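Local structure of DNA repair and recombination protein RadB (Thermococcus kodakarensis, 2CVH) at residues T23-P28 / D178-D183; S31-L36 / I150-V155; P85-E90 / A116-E121. The protein probably takes part in DNA repair and homologous recombination as a RecA-like, DNA-binding protein with very weak ATPase activity and no strand-exchange activity of its own. All coordinates share one frame; numbering follows the deposited sequence.

Contact 1. Residues T23-P28 / D178-D183; sequences TQVYGP and DILRLD
The Tyr26 ring lies over the aliphatic part of Arg181, with CZ 3.5 Å from Arg181 CG, while its edge meets Ile179: CE1 is 3.6 Å from Ile179 CG2, near the ring plane. Its chi1 of 75° sets CG between the backbone N and the carbonyl carbon and swings the ring across the neighbouring strand, where its OH hydrogen-bonds Glu196. A leucine here would probably leave Glu196 without that hydroxyl and uncover the arginine methylenes. Arg181 suits its place by being apolar along its methylenes and charged at its end: NE and NH2 both hold Asp183 OD2 through its syn lone pair, in the guanidinium plane, and NH1 pairs with Glu196. On the other face of the sheet, the beta-branched Val25, well suited to a strand, packs CG1 3.8 Å from Leu182 CG. A water bridges Thr23 OG1 and Asp178 OD2, an oxygen that Arg199 also holds. Between the two faces the strands run parallel, 11° apart, joined by four backbone bonds from Gln24 N to Asp178 O (2.8 Å) through Leu182 N to Tyr26 O (2.9 Å). Such a central parallel strand running into a glycine-containing phosphate-binding loop is typical of the RecA-like P-loop fold.

Contact 2. Residues S31-L36 / I150-V155; sequences SGKTTL and IVINQV
Lys33 lays its methylenes over the Ile152 side chain, CE resting 3.3 Å and CD 3.5 Å from Ile152 CG2, a tight fit for carbon. The chain also passes the end of the strand, where Lys33 CE comes within 3.2 Å of Asn153 O. With chi1 at 57° the lysine leaves the helix between its own backbone N and carbonyl carbon, runs extended, and bends only at chi4, which turns NZ toward Gln154. There Lys33 NZ donates to Gln154 OE1, the side chains crossing at about a right angle; the modelled 2.5 Å is unusually short, so the exact length is doubtful. Gln154 can reach back because it folds at chi2 (-60°), although its CB points away from the helix. Lys33 is the lysine of the Walker A sequence, within the predicted ATP-binding site. The carbonyls of Gly27 and, weakly, Pro28, both in the phosphate-binding loop, probably keep its ammonium group within that loop in this structure, with the Tyr29 ring beside it in a cation-pi contact. Gly32, the N-cap, has backbone angles that call for glycine, and its O receives Leu36 N. Ile152 CD1 reaches under this first turn, 4.1 Å from Thr34 CA. Helix 33-44 thus starts over strand 149-153, which lies between strands 106-112 and 22-26; Val25 and Leu182 also touch Lys33.

Contact 3. Residues P85-E90 / A116-E121; sequences PSDFKE and AHYRAE
A chi1 of 46° places Phe88 CG between its backbone N and carbonyl carbon, and His117 and Tyr118, each with CG anti to its carbonyl carbon, are turned to receive the ring on two sides. Phe88 and His117 stack face to face, centroids 3.8 Å apart and planes at 13°, their side chains sliding past each other in opposite directions. Each also sets its CB over the other's ring: Phe88 CB lies 3.5 Å from the His117 centroid, and His117 CB lies over the Phe88 ring. Against Tyr118 the same phenylalanine turns its edge, with CZ directed at the centre of the tyrosine face in a T-shaped pair of centroid distance 4.9 Å. Flat rings suit this place, since one phenyl group can offer a face to one neighbour and an edge to the next. A polar link runs alongside: Tyr118 OH gives a weak hydrogen bond to Asp87 OD2 at 2.8 Å, while Asp87 OD1 is modelled in a salt bridge with Lys89 NZ whose details are doubtful. The cluster lies at the protein surface, where several of these residues also touch crystal neighbours. It joins the loop between strand 80-83 and helix 90-101 to the loop between strand 106-112 and helix 128-145.

From the N terminus, strand 22-26 enters contact 1 and leads straight through the phosphate-binding loop into helix 33-44, whose first turn opens contact 2. The chain then builds strands 47-52 and 80-83 before reaching 85-90, and contact 3 closes first, at 116-121, around helix 90-101 and strand 106-112. Contact 2 closes next at strand 149-153, and contact 1 last at strand 178-184, so the three loops nest without crossing. Contacts 1 and 2 touch, their centres 6 Å apart, because strand 149-153 pairs with strand 22-26 through probable backbone bonds of Val151 to Thr23 and Val25. Contact 3 stands apart, its centre about 18 Å from that of contact 2, tying together two surface loops.

Contact 1. Residues T23-P28 / D178-D183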
# COMPACT_ATOMS: atom_id res chain seq x y z
N THR A 23 -0.04 6.58 2.96
CA THR A 23 -1.14 6.51 2.02
C THR A 23 -1.74 5.12 2.22
O THR A 23 -1.01 4.13 2.21
CB THR A 23 -0.68 6.65 0.56
OG1 THR A 23 -0.07 7.93 0.35
CG2 THR A 23 -1.90 6.52 -0.40
N GLN A 24 -3.01 5.06 2.57
CA GLN A 24 -3.68 3.77 2.70
C GLN A 24 -4.21 3.44 1.31
O GLN A 24 -4.65 4.33 0.57
CB GLN A 24 -4.85 3.83 3.68
CG GLN A 24 -5.75 2.59 3.61
CD GLN A 24 -6.94 2.62 4.55
OE1 GLN A 24 -7.33 1.59 5.10
NE2 GLN A 24 -7.52 3.77 4.75
N VAL A 25 -4.07 2.19 0.90
CA VAL A 25 -4.60 1.75 -0.39
C VAL A 25 -5.37 0.54 0.03
O VAL A 25 -4.80 -0.39 0.55
CB VAL A 25 -3.52 1.36 -1.43
CG1 VAL A 25 -4.21 0.88 -2.72
CG2 VAL A 25 -2.66 2.55 -1.76
N TYR A 26 -6.69 0.59 -0.08
CA TYR A 26 -7.48 -0.54 0.34
C TYR A 26 -8.50 -1.00 -0.73
O TYR A 26 -8.90 -0.23 -1.61
CB TYR A 26 -8.14 -0.25 1.70
CG TYR A 26 -9.32 0.69 1.63
CD1 TYR A 26 -9.15 2.07 1.62
CD2 TYR A 26 -10.61 0.19 1.53
CE1 TYR A 26 -10.22 2.92 1.51
CE2 TYR A 26 -11.70 1.02 1.41
CZ TYR A 26 -11.49 2.39 1.40
OH TYR A 26 -12.58 3.20 1.25
N GLY A 27 -8.92 -2.25 -0.62
CA GLY A 27 -9.86 -2.83 -1.56
C GLY A 27 -9.83 -4.33 -1.41
O GLY A 27 -9.06 -4.85 -0.59
N PRO A 28 -10.66 -5.08 -2.16
CA PRO A 28 -10.72 -6.54 -2.10
C PRO A 28 -9.52 -7.20 -2.80
O PRO A 28 -8.68 -6.52 -3.40
CB PRO A 28 -12.02 -6.85 -2.82
CG PRO A 28 -12.06 -5.81 -3.88
CD PRO A 28 -11.60 -4.55 -3.16
N ASP A 178 -3.33 10.29 3.01
CA ASP A 178 -3.87 10.01 1.70
C ASP A 178 -4.53 8.63 1.75
O ASP A 178 -4.02 7.72 2.41
CB ASP A 178 -2.77 10.04 0.64
CG ASP A 178 -2.08 11.38 0.55
OD1 ASP A 178 -2.62 12.35 1.12
OD2 ASP A 178 -1.02 11.47 -0.11
N ILE A 179 -5.67 8.50 1.09
CA ILE A 179 -6.41 7.25 1.08
C ILE A 179 -6.97 7.00 -0.30
O ILE A 179 -7.65 7.86 -0.88
CB ILE A 179 -7.57 7.25 2.11
CG1 ILE A 179 -7.04 7.56 3.53
CG2 ILE A 179 -8.30 5.91 2.11
CD1 ILE A 179 -8.03 7.27 4.65
N LEU A 180 -6.65 5.83 -0.85
CA LEU A 180 -7.13 5.42 -2.16
C LEU A 180 -7.94 4.14 -2.01
O LEU A 180 -7.50 3.16 -1.37
CB LEU A 180 -5.95 5.13 -3.08
CG LEU A 180 -5.38 6.15 -4.05
CD1 LEU A 180 -4.20 5.48 -4.77
CD2 LEU A 180 -6.42 6.57 -5.04
N ARG A 181 -9.14 4.14 -2.59
CA ARG A 181 -9.99 2.95 -2.55
C ARG A 181 -9.93 2.35 -3.96
O ARG A 181 -10.00 3.10 -4.95
CB ARG A 181 -11.44 3.31 -2.22
CG ARG A 181 -12.34 2.10 -1.99
CD ARG A 181 -13.82 2.48 -1.82
NE ARG A 181 -14.47 2.78 -3.09
CZ ARG A 181 -15.21 3.86 -3.33
NH1 ARG A 181 -15.41 4.77 -2.38
NH2 ARG A 181 -15.78 4.03 -4.53
N LEU A 182 -9.72 1.05 -4.07
CA LEU A 182 -9.67 0.45 -5.38
C LEU A 182 -10.89 -0.44 -5.54
O LEU A 182 -11.20 -1.25 -4.66
CB LEU A 182 -8.39 -0.36 -5.56
CG LEU A 182 -7.03 0.25 -5.25
CD1 LEU A 182 -5.99 -0.73 -5.73
CD2 LEU A 182 -6.82 1.59 -5.91
N ASP A 183 -11.64 -0.24 -6.62
CA ASP A 183 -12.81 -1.07 -6.85
C ASP A 183 -12.68 -1.79 -8.17
O ASP A 183 -12.02 -1.29 -9.10
CB ASP A 183 -14.08 -0.20 -6.92
CG ASP A 183 -14.37 0.52 -5.63
OD1 ASP A 183 -14.30 -0.10 -4.54
OD2 ASP A 183 -14.65 1.72 -5.71
O HOH W 1 0.22 9.57 -1.65

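Contact 2. Residues S31-L36 / I150-V155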
# COMPACT_ATOMS: atom_id res chain seq x y z
N SER A 31 -8.03 -6.50 -6.38
CA SER A 31 -8.50 -5.13 -6.63
C SER A 31 -7.35 -4.39 -7.29
O SER A 31 -7.55 -3.36 -7.93
CB SER A 31 -8.89 -4.41 -5.33
OG SER A 31 -7.79 -4.25 -4.43
N GLY A 32 -6.13 -4.92 -7.09
CA GLY A 32 -4.95 -4.32 -7.68
C GLY A 32 -4.07 -3.56 -6.69
O GLY A 32 -3.12 -2.91 -7.11
N LYS A 33 -4.38 -3.64 -5.40
CA LYS A 33 -3.59 -2.92 -4.39
C LYS A 33 -2.14 -3.42 -4.29
O LYS A 33 -1.20 -2.63 -4.32
CB LYS A 33 -4.30 -2.89 -3.05
CG LYS A 33 -4.66 -4.20 -2.46
CD LYS A 33 -5.56 -3.99 -1.25
CE LYS A 33 -5.61 -5.22 -0.37
NZ LYS A 33 -6.35 -6.36 -0.96
N THR A 34 -1.97 -4.74 -4.24
CA THR A 34 -0.65 -5.35 -4.20
C THR A 34 0.13 -5.10 -5.51
O THR A 34 1.32 -4.73 -5.50
CB THR A 34 -0.77 -6.86 -3.94
OG1 THR A 34 -1.56 -7.06 -2.75
CG2 THR A 34 0.63 -7.50 -3.76
N THR A 35 -0.55 -5.23 -6.65
CA THR A 35 0.12 -4.98 -7.91
C THR A 35 0.57 -3.53 -7.96
O THR A 35 1.65 -3.23 -8.46
CB THR A 35 -0.78 -5.33 -9.14
OG1 THR A 35 -1.29 -6.66 -8.98
CG2 THR A 35 0.01 -5.26 -10.46
N LEU A 36 -0.24 -2.63 -7.42
CA LEU A 36 0.10 -1.20 -7.41
C LEU A 36 1.38 -1.03 -6.58
O LEU A 36 2.32 -0.33 -6.98
CB LEU A 36 -1.04 -0.39 -6.78
CG LEU A 36 -1.36 1.03 -7.26
CD1 LEU A 36 -1.95 1.81 -6.09
CD2 LEU A 36 -0.15 1.75 -7.84
N ILE A 150 3.21 2.92 2.07
CA ILE A 150 1.93 2.45 1.58
C ILE A 150 1.43 1.42 2.57
O ILE A 150 2.15 0.49 2.95
CB ILE A 150 2.04 1.79 0.18
CG1 ILE A 150 2.41 2.84 -0.87
CG2 ILE A 150 0.70 1.09 -0.17
CD1 ILE A 150 2.92 2.25 -2.19
N VAL A 151 0.20 1.63 3.02
CA VAL A 151 -0.43 0.73 3.97
C VAL A 151 -1.60 0.07 3.22
O VAL A 151 -2.58 0.72 2.84
CB VAL A 151 -0.95 1.52 5.21
CG1 VAL A 151 -1.75 0.63 6.08
CG2 VAL A 151 0.23 2.09 6.00
N ILE A 152 -1.46 -1.21 2.95
CA ILE A 152 -2.48 -1.95 2.23
C ILE A 152 -3.41 -2.64 3.21
O ILE A 152 -2.98 -3.17 4.22
CB ILE A 152 -1.80 -2.95 1.27
CG1 ILE A 152 -1.23 -2.19 0.08
CG2 ILE A 152 -2.77 -4.05 0.83
CD1 ILE A 152 -0.29 -3.03 -0.80
N ASN A 153 -4.72 -2.56 2.95
CA ASN A 153 -5.70 -3.20 3.82
C ASN A 153 -6.86 -3.67 2.94
O ASN A 153 -6.98 -3.25 1.79
CB ASN A 153 -6.27 -2.19 4.84
CG ASN A 153 -5.19 -1.44 5.59
OD1 ASN A 153 -4.64 -1.94 6.56
ND2 ASN A 153 -4.88 -0.23 5.13
N GLN A 154 -7.72 -4.52 3.48
CA GLN A 154 -8.90 -4.97 2.75
C GLN A 154 -10.05 -3.97 3.00
O GLN A 154 -10.12 -3.31 4.04
CB GLN A 154 -9.31 -6.36 3.22
CG GLN A 154 -8.27 -7.44 2.98
CD GLN A 154 -7.93 -7.60 1.51
OE1 GLN A 154 -6.76 -7.61 1.14
NE2 GLN A 154 -8.95 -7.75 0.67
N VAL A 155 -10.96 -3.88 2.03
CA VAL A 155 -12.10 -2.97 2.10
C VAL A 155 -13.22 -3.37 3.11
O VAL A 155 -13.16 -4.45 3.71
CB VAL A 155 -12.72 -2.82 0.67
CG1 VAL A 155 -13.37 -4.15 0.23
CG2 VAL A 155 -13.71 -1.65 0.61

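Contact 3. Residues P85-E90 / A116-E121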
# COMPACT_ATOMS: atom_id res chain seq x y z
N PRO A 85 6.25 -11.41 8.86
CA PRO A 85 5.74 -11.57 10.23
C PRO A 85 4.54 -12.50 10.26
O PRO A 85 4.22 -13.09 11.30
CB PRO A 85 5.36 -10.14 10.61
CG PRO A 85 4.92 -9.56 9.30
CD PRO A 85 6.03 -10.03 8.40
N SER A 86 3.88 -12.57 9.11
CA SER A 86 2.71 -13.40 8.83
C SER A 86 1.71 -13.75 9.96
O SER A 86 0.52 -13.43 9.84
CB SER A 86 3.15 -14.64 8.05
OG SER A 86 3.91 -14.26 6.90
N ASP A 87 2.16 -14.39 11.03
CA ASP A 87 1.24 -14.72 12.11
C ASP A 87 0.97 -13.52 13.02
O ASP A 87 0.85 -13.66 14.23
CB ASP A 87 1.74 -15.92 12.93
CG ASP A 87 0.60 -16.72 13.57
OD1 ASP A 87 0.12 -16.32 14.65
OD2 ASP A 87 0.17 -17.74 12.99
N PHE A 88 0.89 -12.34 12.41
CA PHE A 88 0.58 -11.09 13.10
C PHE A 88 1.14 -10.81 14.50
O PHE A 88 0.59 -9.98 15.24
CB PHE A 88 -0.94 -10.86 13.08
CG PHE A 88 -1.76 -12.09 13.44
CD1 PHE A 88 -1.85 -12.53 14.76
CD2 PHE A 88 -2.45 -12.80 12.45
CE1 PHE A 88 -2.60 -13.66 15.09
CE2 PHE A 88 -3.20 -13.93 12.77
CZ PHE A 88 -3.28 -14.36 14.09
N LYS A 89 2.24 -11.47 14.87
CA LYS A 89 2.87 -11.25 16.18
C LYS A 89 4.16 -10.44 16.08
O LYS A 89 4.29 -9.37 16.69
CB LYS A 89 3.11 -12.58 16.92
CG LYS A 89 3.20 -13.81 16.04
CD LYS A 89 2.38 -14.94 16.64
CE LYS A 89 0.95 -14.48 16.93
NZ LYS A 89 0.07 -15.59 17.41
N GLU A 90 5.12 -10.92 15.29
CA GLU A 90 6.36 -10.17 15.12
C GLU A 90 6.14 -8.96 14.21
O GLU A 90 7.08 -8.26 13.87
CB GLU A 90 7.52 -11.05 14.62
CG GLU A 90 7.41 -11.56 13.19
CD GLU A 90 8.74 -12.05 12.61
OE1 GLU A 90 9.80 -11.48 12.94
OE2 GLU A 90 8.72 -13.01 11.80
N ALA A 116 -6.64 -8.99 10.46
CA ALA A 116 -7.32 -10.29 10.60
C ALA A 116 -6.52 -11.23 11.50
O ALA A 116 -5.42 -11.65 11.15
CB ALA A 116 -7.57 -10.93 9.24
N HIS A 117 -7.05 -11.52 12.69
CA HIS A 117 -6.37 -12.40 13.66
C HIS A 117 -7.30 -13.49 14.19
O HIS A 117 -8.53 -13.39 14.10
CB HIS A 117 -5.85 -11.61 14.87
CG HIS A 117 -4.79 -10.60 14.56
ND1 HIS A 117 -3.94 -10.11 15.53
CD2 HIS A 117 -4.45 -9.97 13.41
CE1 HIS A 117 -3.12 -9.22 14.99
NE2 HIS A 117 -3.41 -9.12 13.70
N TYR A 118 -6.70 -14.48 14.85
CA TYR A 118 -7.42 -15.62 15.43
C TYR A 118 -8.59 -15.29 16.36
O TYR A 118 -9.71 -15.75 16.14
CB TYR A 118 -6.43 -16.53 16.16
CG TYR A 118 -5.34 -17.15 15.30
CD1 TYR A 118 -5.59 -17.54 13.98
CD2 TYR A 118 -4.06 -17.37 15.81
CE1 TYR A 118 -4.59 -18.14 13.19
CE2 TYR A 118 -3.06 -17.97 15.04
CZ TYR A 118 -3.33 -18.35 13.74
OH TYR A 118 -2.35 -18.98 12.99
N ARG A 119 -8.33 -14.49 17.40
CA ARG A 119 -9.35 -14.14 18.40
C ARG A 119 -10.50 -13.22 17.95
O ARG A 119 -11.04 -12.45 18.76
CB ARG A 119 -8.66 -13.55 19.64
CG ARG A 119 -9.08 -14.16 20.96
CD ARG A 119 -8.26 -15.40 21.32
NE ARG A 119 -8.47 -15.81 22.71
CZ ARG A 119 -8.02 -15.14 23.77
NH1 ARG A 119 -7.31 -14.03 23.61
NH2 ARG A 119 -8.32 -15.56 24.99
N ALA A 120 -10.87 -13.30 16.68
CA ALA A 120 -11.96 -12.53 16.06
C ALA A 120 -12.48 -11.25 16.72
O ALA A 120 -12.30 -10.16 16.17
CB ALA A 120 -13.13 -13.47 15.76
N GLU A 121 -13.14 -11.37 17.88
CA GLU A 121 -13.72 -10.22 18.58
C GLU A 121 -12.77 -9.06 18.85
O GLU A 121 -13.21 -7.92 18.99
CB GLU A 121 -14.39 -10.64 19.90
CG GLU A 121 -13.45 -10.98 21.07
CD GLU A 121 -14.15 -10.97 22.43
OE1 GLU A 121 -14.67 -12.03 22.86
OE2 GLU A 121 -14.16 -9.90 23.09